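Local coordinates for protein cyanuric acid amidohydrolase (Azorhizobium caulinodans, PDB 4NQ3) that hydrolyses the s-triazine ring of cyanuric acid, yielding carboxybiuret, which decarboxylates spontaneously to biuret, a step in the breakdown of atrazine and melamine, at residues A4-I9 and H89-E94; L35-K40 and D72-V77; L117-L122 and P158-M163; M184-G189 and V211-Y216. One frame throughout, in Å; residues are numbered along the deposited sequence.

Interaction 1 of 4, residues A4-I9 and H89-E94; sequences AKVHRI and HFLVFE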
loop_
_atom_site.group_PDB
_atom_site.type_symbol
_atom_site.label_atom_id
_atom_site.label_comp_id
_atom_site.label_asym_id
_atom_site.label_seq_id
_atom_site.Cartn_x
_atom_site.Cartn_y
_atom_site.Cartn_z
ATOM N N ALA A 4 40.435 -9.455 -4.488
ATOM C CA ALA A 4 39.083 -8.903 -4.420
ATOM C C ALA A 4 38.987 -7.890 -3.289
ATOM O O ALA A 4 39.397 -8.144 -2.157
ATOM C CB ALA A 4 38.044 -10.001 -4.231
ATOM N N LYS A 5 38.418 -6.741 -3.598
ATOM C CA LYS A 5 38.178 -5.729 -2.594
ATOM C C LYS A 5 36.678 -5.448 -2.619
ATOM O O LYS A 5 36.117 -5.118 -3.667
ATOM C CB LYS A 5 39.025 -4.479 -2.901
ATOM C CG LYS A 5 40.402 -4.465 -2.221
ATOM C CD LYS A 5 41.410 -3.521 -2.889
ATOM C CE LYS A 5 41.080 -2.028 -2.690
ATOM N NZ LYS A 5 41.855 -1.076 -3.590
ATOM N N VAL A 6 36.014 -5.636 -1.486
ATOM C CA VAL A 6 34.576 -5.380 -1.397
ATOM C C VAL A 6 34.273 -4.216 -0.464
ATOM O O VAL A 6 34.666 -4.241 0.710
ATOM C CB VAL A 6 33.828 -6.619 -0.919
ATOM C CG1 VAL A 6 32.353 -6.322 -0.768
ATOM C CG2 VAL A 6 34.058 -7.738 -1.888
ATOM N N HIS A 7 33.560 -3.215 -0.971
ATOM C CA HIS A 7 33.311 -1.980 -0.216
ATOM C C HIS A 7 31.835 -1.751 0.073
ATOM O O HIS A 7 31.055 -1.627 -0.860
ATOM C CB HIS A 7 33.829 -0.766 -0.988
ATOM C CG HIS A 7 35.280 -0.835 -1.342
ATOM N ND1 HIS A 7 36.281 -0.506 -0.451
ATOM C CD2 HIS A 7 35.900 -1.199 -2.492
ATOM C CE1 HIS A 7 37.453 -0.661 -1.040
ATOM N NE2 HIS A 7 37.250 -1.080 -2.279
ATOM N N ARG A 8 31.445 -1.664 1.341
ATOM C CA ARG A 8 30.040 -1.376 1.647
ATOM C C ARG A 8 29.832 0.124 1.949
ATOM O O ARG A 8 30.368 0.665 2.904
ATOM C CB ARG A 8 29.553 -2.227 2.808
ATOM C CG ARG A 8 28.062 -2.452 2.805
ATOM C CD ARG A 8 27.638 -3.566 3.803
ATOM N NE ARG A 8 27.944 -3.149 5.167
ATOM C CZ ARG A 8 28.211 -3.951 6.194
ATOM N NH1 ARG A 8 28.213 -5.274 6.081
ATOM N NH2 ARG A 8 28.473 -3.395 7.364
ATOM N N ILE A 9 29.076 0.798 1.101
ATOM C CA ILE A 9 28.916 2.232 1.205
ATOM C C ILE A 9 27.466 2.636 1.536
ATOM O O ILE A 9 26.531 2.224 0.856
ATOM C CB ILE A 9 29.371 2.905 -0.102
ATOM C CG1 ILE A 9 30.843 2.569 -0.349
ATOM C CG2 ILE A 9 29.156 4.424 -0.058
ATOM C CD1 ILE A 9 31.407 3.121 -1.621
ATOM N N HIS A 89 22.056 0.652 0.940
ATOM C CA HIS A 89 23.504 0.734 0.716
ATOM C C HIS A 89 23.960 0.221 -0.647
ATOM O O HIS A 89 23.196 -0.428 -1.364
ATOM C CB HIS A 89 24.228 -0.054 1.792
ATOM C CG HIS A 89 23.923 -1.512 1.749
ATOM N ND1 HIS A 89 22.742 -2.030 2.231
ATOM C CD2 HIS A 89 24.627 -2.560 1.264
ATOM C CE1 HIS A 89 22.735 -3.342 2.060
ATOM N NE2 HIS A 89 23.870 -3.689 1.477
ATOM N N PHE A 90 25.203 0.544 -0.995
ATOM C CA PHE A 90 25.882 -0.023 -2.163
ATOM C C PHE A 90 26.957 -1.031 -1.729
ATOM O O PHE A 90 27.606 -0.858 -0.710
ATOM C CB PHE A 90 26.541 1.070 -3.009
ATOM C CG PHE A 90 25.572 2.002 -3.648
ATOM C CD1 PHE A 90 24.371 1.534 -4.153
ATOM C CD2 PHE A 90 25.853 3.360 -3.735
ATOM C CE1 PHE A 90 23.456 2.413 -4.738
ATOM C CE2 PHE A 90 24.950 4.250 -4.322
ATOM C CZ PHE A 90 23.753 3.781 -4.824
ATOM N N LEU A 91 27.137 -2.076 -2.518
ATOM C CA LEU A 91 28.221 -3.022 -2.361
ATOM C C LEU A 91 29.131 -2.939 -3.583
ATOM O O LEU A 91 28.756 -3.419 -4.660
ATOM C CB LEU A 91 27.656 -4.415 -2.250
ATOM C CG LEU A 91 28.466 -5.342 -1.399
ATOM C CD1 LEU A 91 28.811 -4.608 -0.125
ATOM C CD2 LEU A 91 27.609 -6.557 -1.141
ATOM N N VAL A 92 30.310 -2.332 -3.458
ATOM C CA VAL A 92 31.194 -2.216 -4.619
ATOM C C VAL A 92 32.226 -3.326 -4.630
ATOM O O VAL A 92 32.922 -3.537 -3.642
ATOM C CB VAL A 92 31.937 -0.886 -4.663
ATOM C CG1 VAL A 92 32.850 -0.872 -5.881
ATOM C CG2 VAL A 92 30.953 0.256 -4.759
ATOM N N PHE A 93 32.308 -4.030 -5.752
ATOM C CA PHE A 93 33.235 -5.144 -5.961
ATOM C C PHE A 93 34.378 -4.708 -6.860
ATOM O O PHE A 93 34.156 -4.433 -8.048
ATOM C CB PHE A 93 32.507 -6.321 -6.599
ATOM C CG PHE A 93 31.531 -6.999 -5.683
ATOM C CD1 PHE A 93 31.960 -7.970 -4.785
ATOM C CD2 PHE A 93 30.184 -6.676 -5.727
ATOM C CE1 PHE A 93 31.050 -8.606 -3.936
ATOM C CE2 PHE A 93 29.264 -7.304 -4.884
ATOM C CZ PHE A 93 29.698 -8.273 -3.986
ATOM N N GLU A 94 35.591 -4.656 -6.310
ATOM C CA GLU A 94 36.759 -4.160 -7.028
ATOM C C GLU A 94 37.781 -5.261 -7.218
ATOM O O GLU A 94 37.946 -6.089 -6.350
ATOM C CB GLU A 94 37.378 -3.002 -6.242
ATOM C CG GLU A 94 38.578 -2.315 -6.882
ATOM C CD GLU A 94 39.202 -1.271 -5.954
ATOM O OE1 GLU A 94 38.749 -1.194 -4.791
ATOM O OE2 GLU A 94 40.139 -0.536 -6.369
#
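An antiparallel strand pairing in a mixed four-stranded sheet joins K5, H7 and I9 to E94, V92 and F90, each couple a hydrogen-bonded pair with two backbone bonds. The central pair is typical: H7 N reaches V92 O at 2.8 Å, and V92 N returns to H7 O at 2.8 Å. On the face carrying these residues, E94 shows how one carboxylate can serve a neighbouring strand. E94 swings its CG away from the backbone N (chi1 -177°), and the extended chain carries the acid across to the first strand. There E94 OE1 accepts H7 NE2 at 2.9 Å, lying nearly in the imidazole plane, with ring and carboxylate planes 41° apart. E94 OE2 forms a salt bridge with K5 NZ at 3.3 Å, its hydrogen bond weak, and also takes the backbone N of A30. The contact joins strand 2-10, outermost in this sheet within the chain, to strand 89-97 in the first of three repeating units. Were E94 an alanine, H7 NE2 and K5 NZ would probably lose the carboxylate they share and the imidazole would be freer to turn. The other face is mostly apolar near the strands: V6 CG2 lies 3.6 Å from F93 CD1, V6 CG1 4.0 Å from L91 CD1, and the aliphatic R8 CG 3.7 Å from L91 CD1. The R8 guanidinium turns to E329 and the carbonyl of E278.

Interaction 2 of 4, residues L35-K40 and D72-V77; sequences LAIFGK and DEVCLV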
loop_
_atom_site.group_PDB
_atom_site.type_symbol
_atom_site.label_atom_id
_atom_site.label_comp_id
_atom_site.label_asym_id
_atom_site.label_seq_id
_atom_site.Cartn_x
_atom_site.Cartn_y
_atom_site.Cartn_z
ATOM N N LEU A 35 34.471 -3.899 -10.761
ATOM C CA LEU A 35 33.816 -4.927 -11.553
ATOM C C LEU A 35 32.298 -4.806 -11.522
ATOM O O LEU A 35 31.653 -4.887 -12.575
ATOM C CB LEU A 35 34.229 -6.317 -11.088
ATOM C CG LEU A 35 35.687 -6.578 -11.399
ATOM C CD1 LEU A 35 36.050 -7.992 -11.036
ATOM C CD2 LEU A 35 35.883 -6.352 -12.871
ATOM N N ALA A 36 31.719 -4.648 -10.330
ATOM C CA ALA A 36 30.263 -4.608 -10.220
ATOM C C ALA A 36 29.851 -3.811 -9.018
ATOM O O ALA A 36 30.604 -3.711 -8.067
ATOM C CB ALA A 36 29.685 -6.020 -10.135
ATOM N N ILE A 37 28.650 -3.245 -9.053
ATOM C CA ILE A 37 28.085 -2.633 -7.863
ATOM C C ILE A 37 26.711 -3.214 -7.546
ATOM O O ILE A 37 25.837 -3.209 -8.400
ATOM C CB ILE A 37 27.953 -1.130 -8.007
ATOM C CG1 ILE A 37 29.280 -0.498 -8.395
ATOM C CG2 ILE A 37 27.549 -0.529 -6.693
ATOM C CD1 ILE A 37 29.155 1.002 -8.553
ATOM N N PHE A 38 26.528 -3.749 -6.337
ATOM C CA PHE A 38 25.197 -4.171 -5.888
ATOM C C PHE A 38 24.582 -3.050 -5.091
ATOM O O PHE A 38 25.294 -2.278 -4.462
ATOM C CB PHE A 38 25.237 -5.414 -4.999
ATOM C CG PHE A 38 25.710 -6.670 -5.687
ATOM C CD1 PHE A 38 26.127 -6.659 -7.003
ATOM C CD2 PHE A 38 25.731 -7.874 -4.994
ATOM C CE1 PHE A 38 26.565 -7.823 -7.608
ATOM C CE2 PHE A 38 26.163 -9.027 -5.594
ATOM C CZ PHE A 38 26.581 -9.000 -6.902
ATOM N N GLY A 39 23.260 -2.974 -5.059
ATOM C CA GLY A 39 22.637 -1.954 -4.248
ATOM C C GLY A 39 21.326 -2.430 -3.681
ATOM O O GLY A 39 20.643 -3.224 -4.314
ATOM N N LYS A 40 20.981 -1.947 -2.490
ATOM C CA LYS A 40 19.618 -2.020 -1.985
ATOM C C LYS A 40 19.092 -0.603 -2.041
ATOM O O LYS A 40 19.676 0.287 -1.439
ATOM C CB LYS A 40 19.575 -2.564 -0.565
ATOM C CG LYS A 40 19.926 -4.020 -0.472
ATOM C CD LYS A 40 19.017 -4.824 -1.383
ATOM C CE LYS A 40 17.539 -4.687 -0.983
ATOM N NZ LYS A 40 16.659 -5.347 -1.994
ATOM N N ASP A 72 30.464 1.354 -18.963
ATOM C CA ASP A 72 29.336 0.542 -19.390
ATOM C C ASP A 72 29.542 -0.931 -19.120
ATOM O O ASP A 72 28.571 -1.701 -19.131
ATOM C CB ASP A 72 29.054 0.762 -20.872
ATOM C CG ASP A 72 28.524 2.156 -21.155
ATOM O OD1 ASP A 72 27.822 2.734 -20.278
ATOM O OD2 ASP A 72 28.824 2.676 -22.254
ATOM N N GLU A 73 30.791 -1.313 -18.850
ATOM C CA GLU A 73 31.145 -2.708 -18.613
ATOM C C GLU A 73 31.012 -3.067 -17.146
ATOM O O GLU A 73 31.151 -4.223 -16.779
ATOM C CB GLU A 73 32.564 -2.975 -19.100
ATOM C CG GLU A 73 32.668 -3.003 -20.615
ATOM C CD GLU A 73 34.045 -2.561 -21.130
ATOM O OE1 GLU A 73 35.054 -2.725 -20.399
ATOM O OE2 GLU A 73 34.108 -1.998 -22.254
ATOM N N VAL A 74 30.716 -2.083 -16.302
ATOM C CA VAL A 74 30.492 -2.361 -14.885
ATOM C C VAL A 74 29.095 -2.926 -14.698
ATOM O O VAL A 74 28.130 -2.395 -15.249
ATOM C CB VAL A 74 30.660 -1.090 -14.005
ATOM C CG1 VAL A 74 30.363 -1.391 -12.538
ATOM C CG2 VAL A 74 32.035 -0.530 -14.168
ATOM N N CYS A 75 28.977 -4.012 -13.944
ATOM C CA CYS A 75 27.666 -4.583 -13.680
ATOM C C CYS A 75 26.977 -3.831 -12.577
ATOM O O CYS A 75 27.499 -3.746 -11.455
ATOM C CB CYS A 75 27.776 -6.051 -13.308
ATOM S SG CYS A 75 28.058 -7.081 -14.785
ATOM N N LEU A 76 25.813 -3.275 -12.900
ATOM C CA LEU A 76 25.020 -2.547 -11.922
ATOM C C LEU A 76 23.768 -3.365 -11.577
ATOM O O LEU A 76 22.832 -3.462 -12.374
ATOM C CB LEU A 76 24.660 -1.165 -12.460
ATOM C CG LEU A 76 25.833 -0.199 -12.702
ATOM C CD1 LEU A 76 25.366 1.178 -13.178
ATOM C CD2 LEU A 76 26.706 -0.027 -11.444
ATOM N N VAL A 77 23.788 -3.983 -10.401
ATOM C CA VAL A 77 22.638 -4.698 -9.856
ATOM C C VAL A 77 21.963 -3.882 -8.757
ATOM O O VAL A 77 22.432 -3.857 -7.618
ATOM C CB VAL A 77 23.022 -6.080 -9.262
ATOM C CG1 VAL A 77 21.789 -6.815 -8.833
ATOM C CG2 VAL A 77 23.849 -6.882 -10.228
#
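The beta-alpha-beta unit made by strand 34-41, helix 51-67 and strand 75-80 brings L35, I37 and G39 beside C75 and V77 in a parallel pairing. As expected of parallel strands, the bonds step from one chain to the other: C75 N gives to L35 O, I37 N to C75 O at 2.7 Å, V77 N to I37 O, and G39 N to V77 O. On the side facing helix 51-67, I37 and L76 run side by side. L76 CD2 reaches I37 CB at 3.8 Å and touches the isoleucine out to CD1, while V56, Q60 and L59 of the helix pack against the pair. The strand 34-41 also carries a classic beta bulge, where L35 and A36 together sit opposite the single residue F93 of strand 89-97. On the opposite side of the sheet, A36 CB packs on C75 CB at 3.7 Å, and F38 CD1 meets V77 CB at 3.9 Å. The phenylalanine has CG beside its backbone N (chi1 -65°), which lays its ring along the valine, so that CE1 touches CG2 as well, while F93 meets the ring edge-to-face. This side packs on V237 of strand 235-242. At the far end of the strand K40 NZ bonds to S79 OG, consistent with one of the three potential Ser-Lys dyads around the bound barbituric acid.

Interaction 3 of 4, residues L117-L122 and P158-M163; sequences LPFEAL and PLLTAM. With SO4 (sulfate ion), chain H.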
loop_
_atom_site.group_PDB
_atom_site.type_symbol
_atom_site.label_atom_id
_atom_site.label_comp_id
_atom_site.label_asym_id
_atom_site.label_seq_id
_atom_site.Cartn_x
_atom_site.Cartn_y
_atom_site.Cartn_z
ATOM N N LEU A 117 17.011 -9.011 -24.159
ATOM C CA LEU A 117 16.196 -10.218 -24.112
ATOM C C LEU A 117 14.857 -9.981 -24.779
ATOM O O LEU A 117 14.064 -9.171 -24.276
ATOM C CB LEU A 117 15.966 -10.641 -22.661
ATOM C CG LEU A 117 14.991 -11.793 -22.447
ATOM C CD1 LEU A 117 15.598 -13.094 -22.926
ATOM C CD2 LEU A 117 14.547 -11.875 -20.991
ATOM N N PRO A 118 14.588 -10.695 -25.891
ATOM C CA PRO A 118 13.286 -10.659 -26.586
ATOM C C PRO A 118 12.151 -10.908 -25.602
ATOM O O PRO A 118 12.259 -11.830 -24.799
ATOM C CB PRO A 118 13.383 -11.793 -27.597
ATOM C CG PRO A 118 14.855 -12.038 -27.770
ATOM C CD PRO A 118 15.494 -11.709 -26.455
ATOM N N PHE A 119 11.109 -10.085 -25.630
ATOM C CA PHE A 119 10.042 -10.181 -24.634
ATOM C C PHE A 119 9.387 -11.558 -24.621
ATOM O O PHE A 119 8.819 -11.985 -23.613
ATOM C CB PHE A 119 8.985 -9.109 -24.886
ATOM C CG PHE A 119 9.444 -7.718 -24.567
ATOM C CD1 PHE A 119 10.412 -7.500 -23.608
ATOM C CD2 PHE A 119 8.936 -6.630 -25.267
ATOM C CE1 PHE A 119 10.837 -6.211 -23.316
ATOM C CE2 PHE A 119 9.364 -5.335 -24.995
ATOM C CZ PHE A 119 10.316 -5.126 -24.026
ATOM N N GLU A 120 9.467 -12.261 -25.740
ATOM C CA GLU A 120 8.817 -13.563 -25.838
ATOM C C GLU A 120 9.748 -14.681 -25.391
ATOM O O GLU A 120 9.373 -15.858 -25.419
ATOM C CB GLU A 120 8.319 -13.804 -27.256
ATOM C CG GLU A 120 9.401 -13.756 -28.308
ATOM C CD GLU A 120 9.707 -12.341 -28.780
ATOM O OE1 GLU A 120 10.134 -12.184 -29.947
ATOM O OE2 GLU A 120 9.494 -11.384 -27.991
ATOM N N ALA A 121 10.971 -14.313 -25.013
ATOM C CA ALA A 121 11.907 -15.275 -24.447
ATOM C C ALA A 121 11.860 -15.274 -22.909
ATOM O O ALA A 121 12.240 -16.246 -22.271
ATOM C CB ALA A 121 13.297 -14.995 -24.930
ATOM N N LEU A 122 11.376 -14.186 -22.324
ATOM C CA LEU A 122 11.361 -14.034 -20.869
ATOM C C LEU A 122 10.520 -15.142 -20.258
ATOM O O LEU A 122 9.444 -15.453 -20.751
ATOM C CB LEU A 122 10.830 -12.642 -20.476
ATOM C CG LEU A 122 10.728 -12.291 -18.987
ATOM C CD1 LEU A 122 11.143 -10.840 -18.719
ATOM C CD2 LEU A 122 9.311 -12.546 -18.469
ATOM N N PRO A 158 15.320 -8.686 -16.576
ATOM C CA PRO A 158 14.267 -7.744 -16.952
ATOM C C PRO A 158 12.908 -8.183 -16.455
ATOM O O PRO A 158 12.852 -9.143 -15.685
ATOM C CB PRO A 158 14.332 -7.749 -18.485
ATOM C CG PRO A 158 14.844 -9.073 -18.825
ATOM C CD PRO A 158 15.818 -9.438 -17.741
ATOM N N LEU A 159 11.854 -7.457 -16.837
ATOM C CA LEU A 159 10.479 -7.836 -16.513
ATOM C C LEU A 159 9.563 -7.302 -17.596
ATOM O O LEU A 159 10.020 -6.620 -18.510
ATOM C CB LEU A 159 10.067 -7.300 -15.140
ATOM C CG LEU A 159 10.163 -5.778 -14.918
ATOM C CD1 LEU A 159 9.041 -5.032 -15.631
ATOM C CD2 LEU A 159 10.168 -5.448 -13.455
ATOM N N LEU A 160 8.272 -7.574 -17.477
ATOM C CA LEU A 160 7.300 -7.070 -18.443
ATOM C C LEU A 160 6.348 -6.025 -17.843
ATOM O O LEU A 160 5.866 -6.154 -16.710
ATOM C CB LEU A 160 6.477 -8.222 -19.020
ATOM C CG LEU A 160 7.265 -9.305 -19.752
ATOM C CD1 LEU A 160 6.324 -10.352 -20.300
ATOM C CD2 LEU A 160 8.069 -8.685 -20.881
ATOM N N THR A 161 6.096 -4.974 -18.611
ATOM C CA THR A 161 5.045 -4.028 -18.283
ATOM C C THR A 161 3.911 -4.206 -19.281
ATOM O O THR A 161 4.081 -4.869 -20.308
ATOM C CB THR A 161 5.528 -2.589 -18.344
ATOM O OG1 THR A 161 5.890 -2.296 -19.699
ATOM C CG2 THR A 161 6.728 -2.377 -17.408
ATOM N N ALA A 162 2.761 -3.603 -18.995
ATOM C CA ALA A 162 1.635 -3.675 -19.915
ATOM C C ALA A 162 2.078 -3.257 -21.323
ATOM O O ALA A 162 1.785 -3.956 -22.304
ATOM C CB ALA A 162 0.485 -2.801 -19.417
HETATM N N MSE A 163 2.811 -2.142 -21.408
HETATM C CA MSE A 163 3.241 -1.596 -22.694
HETATM C C MSE A 163 4.077 -2.627 -23.472
HETATM O O MSE A 163 3.890 -2.824 -24.673
HETATM C CB MSE A 163 4.030 -0.302 -22.493
HETATM C CG MSE A 163 4.259 0.526 -23.760
HETATM SE SE MSE A 163 4.722 2.360 -23.292
HETATM C CE MSE A 163 4.204 3.342 -24.904
HETATM S S SO4 H . 7.966 0.764 -20.329
HETATM O O1 SO4 H . 8.981 1.822 -20.241
HETATM O O2 SO4 H . 6.623 1.230 -19.942
HETATM O O3 SO4 H . 8.421 -0.276 -19.415
HETATM O O4 SO4 H . 7.903 0.214 -21.691
#
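L122 reaches P158, L159 and L160 with its two methyl branches, a clear case of one forked side chain spanning three consecutive residues. Its CG stands anti to the backbone N (chi1 180°), which carries the fork toward the facing loop: CD1 comes within 3.8 Å of L159 CA and 3.9 Å of P158 O, while CD2 sits 4.0 Å from L160 CG. L160 slides past it in the opposite direction. The far branch of L160, CD2, rests 3.8 Å from F119 CD1, so the leucine is wedged between F119 and L122. At the other end L117 CD2 meets P158 CG at 3.6 Å, the two side chains crossing at about a right angle. The contact belongs to the second repeating unit, where the loop before helix 125-141 packs on the connection from strand 150-157 to helix 162-170. With an alanine here in place of L122, both methyl contacts would go, which would probably open a gap beside P158 and L160 and leave L160 less firmly backed against F119. The carbonyl oxygen of P158 is taken by S227 OG and S187 OG. Beyond the leucines, T161 is the N-cap of helix 162-170. With OG1 between its backbone N and carbonyl carbon (chi1 64°), the hydroxyl caps R164 N by a weak bond and donates to O3 of a sulfate, probably from the crystallisation liquor, 3.3 Å from OG1.

Interaction 4 of 4, residues M184-G189 and V211-Y216; sequences MGLSRG and VICADY. With BR8 (barbituric acid), chain C.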
loop_
_atom_site.group_PDB
_atom_site.type_symbol
_atom_site.label_atom_id
_atom_site.label_comp_id
_atom_site.label_asym_id
_atom_site.label_seq_id
_atom_site.Cartn_x
_atom_site.Cartn_y
_atom_site.Cartn_z
HETATM N N MSE A 184 8.030 -10.886 -13.170
HETATM C CA MSE A 184 9.254 -10.769 -12.367
HETATM C C MSE A 184 9.640 -12.136 -11.820
HETATM O O MSE A 184 10.830 -12.490 -11.764
HETATM C CB MSE A 184 9.083 -9.780 -11.218
HETATM C CG MSE A 184 8.832 -8.373 -11.658
HETATM SE SE MSE A 184 9.047 -7.171 -10.148
HETATM C CE MSE A 184 7.226 -7.050 -9.531
ATOM N N GLY A 185 8.634 -12.905 -11.407
ATOM C CA GLY A 185 8.914 -14.232 -10.905
ATOM C C GLY A 185 9.442 -15.132 -12.022
ATOM O O GLY A 185 10.427 -15.855 -11.819
ATOM N N LEU A 186 8.808 -15.076 -13.200
ATOM C CA LEU A 186 9.214 -15.908 -14.330
ATOM C C LEU A 186 10.643 -15.544 -14.726
ATOM O O LEU A 186 11.488 -16.410 -14.994
ATOM C CB LEU A 186 8.258 -15.732 -15.528
ATOM C CG LEU A 186 6.887 -16.378 -15.282
ATOM C CD1 LEU A 186 5.868 -16.089 -16.331
ATOM C CD2 LEU A 186 7.099 -17.821 -15.145
ATOM N N SER A 187 10.918 -14.247 -14.769
ATOM C CA SER A 187 12.237 -13.824 -15.181
ATOM C C SER A 187 13.296 -14.273 -14.162
ATOM O O SER A 187 14.373 -14.746 -14.557
ATOM C CB SER A 187 12.289 -12.319 -15.396
ATOM O OG SER A 187 13.604 -11.974 -15.796
ATOM N N ARG A 188 13.003 -14.126 -12.866
ATOM C CA ARG A 188 13.936 -14.598 -11.849
ATOM C C ARG A 188 14.112 -16.107 -11.988
ATOM O O ARG A 188 15.232 -16.623 -11.930
ATOM C CB ARG A 188 13.456 -14.260 -10.424
ATOM C CG ARG A 188 13.545 -12.801 -9.988
ATOM C CD ARG A 188 13.156 -12.628 -8.516
ATOM N NE ARG A 188 11.781 -13.056 -8.310
ATOM C CZ ARG A 188 10.754 -12.226 -8.127
ATOM N NH1 ARG A 188 10.958 -10.915 -8.096
ATOM N NH2 ARG A 188 9.524 -12.701 -7.960
ATOM N N GLY A 189 12.998 -16.804 -12.197
ATOM C CA GLY A 189 12.992 -18.250 -12.278
ATOM C C GLY A 189 13.791 -18.779 -13.450
ATOM O O GLY A 189 14.608 -19.689 -13.276
ATOM N N VAL A 211 8.279 -26.534 -17.314
ATOM C CA VAL A 211 8.924 -26.673 -16.009
ATOM C C VAL A 211 9.117 -25.341 -15.240
ATOM O O VAL A 211 8.986 -25.292 -14.015
ATOM C CB VAL A 211 10.307 -27.344 -16.191
ATOM C CG1 VAL A 211 11.271 -26.940 -15.093
ATOM C CG2 VAL A 211 10.172 -28.847 -16.305
ATOM N N ILE A 212 9.430 -24.273 -15.967
ATOM C CA ILE A 212 9.781 -22.989 -15.363
ATOM C C ILE A 212 8.683 -22.390 -14.494
ATOM O O ILE A 212 7.571 -22.100 -14.966
ATOM C CB ILE A 212 10.158 -21.962 -16.461
ATOM C CG1 ILE A 212 11.328 -22.514 -17.293
ATOM C CG2 ILE A 212 10.476 -20.610 -15.833
ATOM C CD1 ILE A 212 11.666 -21.717 -18.509
ATOM N N CYS A 213 9.034 -22.139 -13.235
ATOM C CA CYS A 213 8.073 -21.669 -12.227
ATOM C C CYS A 213 6.896 -22.622 -12.116
ATOM O O CYS A 213 5.752 -22.192 -11.989
ATOM C CB CYS A 213 7.561 -20.272 -12.554
ATOM S SG CYS A 213 8.813 -19.015 -12.328
ATOM N N ALA A 214 7.196 -23.914 -12.186
ATOM C CA ALA A 214 6.201 -24.965 -12.059
ATOM C C ALA A 214 6.783 -26.087 -11.200
ATOM O O ALA A 214 6.188 -26.469 -10.200
ATOM C CB ALA A 214 5.785 -25.471 -13.420
ATOM N N ASP A 215 7.950 -26.604 -11.584
ATOM C CA ASP A 215 8.648 -27.618 -10.788
ATOM C C ASP A 215 9.657 -26.984 -9.831
ATOM O O ASP A 215 10.855 -26.912 -10.135
ATOM C CB ASP A 215 9.359 -28.638 -11.690
ATOM C CG ASP A 215 9.886 -29.858 -10.915
ATOM O OD1 ASP A 215 9.756 -29.895 -9.665
ATOM O OD2 ASP A 215 10.441 -30.784 -11.559
ATOM N N TYR A 216 9.193 -26.530 -8.672
ATOM C CA TYR A 216 10.102 -25.849 -7.763
ATOM C C TYR A 216 10.997 -26.869 -7.052
ATOM O O TYR A 216 11.705 -26.544 -6.099
ATOM C CB TYR A 216 9.326 -24.967 -6.778
ATOM C CG TYR A 216 8.635 -23.787 -7.453
ATOM C CD1 TYR A 216 9.366 -22.731 -8.007
ATOM C CD2 TYR A 216 7.244 -23.736 -7.548
ATOM C CE1 TYR A 216 8.716 -21.645 -8.637
ATOM C CE2 TYR A 216 6.584 -22.665 -8.168
ATOM C CZ TYR A 216 7.317 -21.624 -8.710
ATOM O OH TYR A 216 6.636 -20.581 -9.316
HETATM N N1 BR8 C . 13.666 -6.879 -7.715
HETATM C C2 BR8 C . 13.972 -5.952 -6.780
HETATM O O2 BR8 C . 14.057 -4.791 -7.131
HETATM N N3 BR8 C . 14.166 -6.316 -5.478
HETATM C C4 BR8 C . 14.053 -7.665 -5.054
HETATM O O4 BR8 C . 14.228 -7.953 -3.874
HETATM C C5 BR8 C . 13.754 -8.815 -6.019
HETATM C C6 BR8 C . 13.556 -8.234 -7.412
HETATM O O8 BR8 C . 13.279 -8.978 -8.325
#
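G185 O accepts the helical bond from G189 N at 2.8 Å, and C213 SG packs beside it at 3.6 Å. Here the loop before strand 223-227 folds back on helix 180-199, and the sulfur is its main point of contact. C213 SG also packs on L186 CD2 at 3.5 Å, and the same methyl comes within 4.4 Å of I212 CG2. G189 presents only backbone to the sulfur, its CA 4.2 Å away, so the loop can approach the helix closely. C213 takes a left-handed backbone conformation (phi 56°), and its N bonds to H338. A different side of the helix faces the substrate pocket. R188 starts with CG beside its backbone N and bends at chi3 (-61°), which swings the guanidinium back under the carbonyl of its own helix turn. E337 holds NE in a salt bridge. Bound barbituric acid is further met by R52 and R314, so three arginines surround the ligand, in keeping with the threefold symmetry of the site. R188 NH1 donates to ligand O8 at 3.0 Å, at the guanidinium edge, while M184 O stands 3.6 Å above the centre of its plane.

In the fold
From the N terminus, interaction 1 closes a loop that holds most of the first repeating unit, bringing strand 89-97 back to strand 2-10. Interaction 2 is nested inside that loop, and the two share one sheet, because strands 89-97 and 34-41 are neighbours in it. Interactions 3 and 4 follow in series, both in the second repeating unit, and none of the four loops cross. Interaction 3 closes the loop holding helix 125-141 and strand 150-157; interaction 4 folds the loop after helix 180-199 onto that helix. These last two touch where 158-163 and 117-122 meet 184-189, whereas interactions 1 and 4 lie about 30 Å apart between centres.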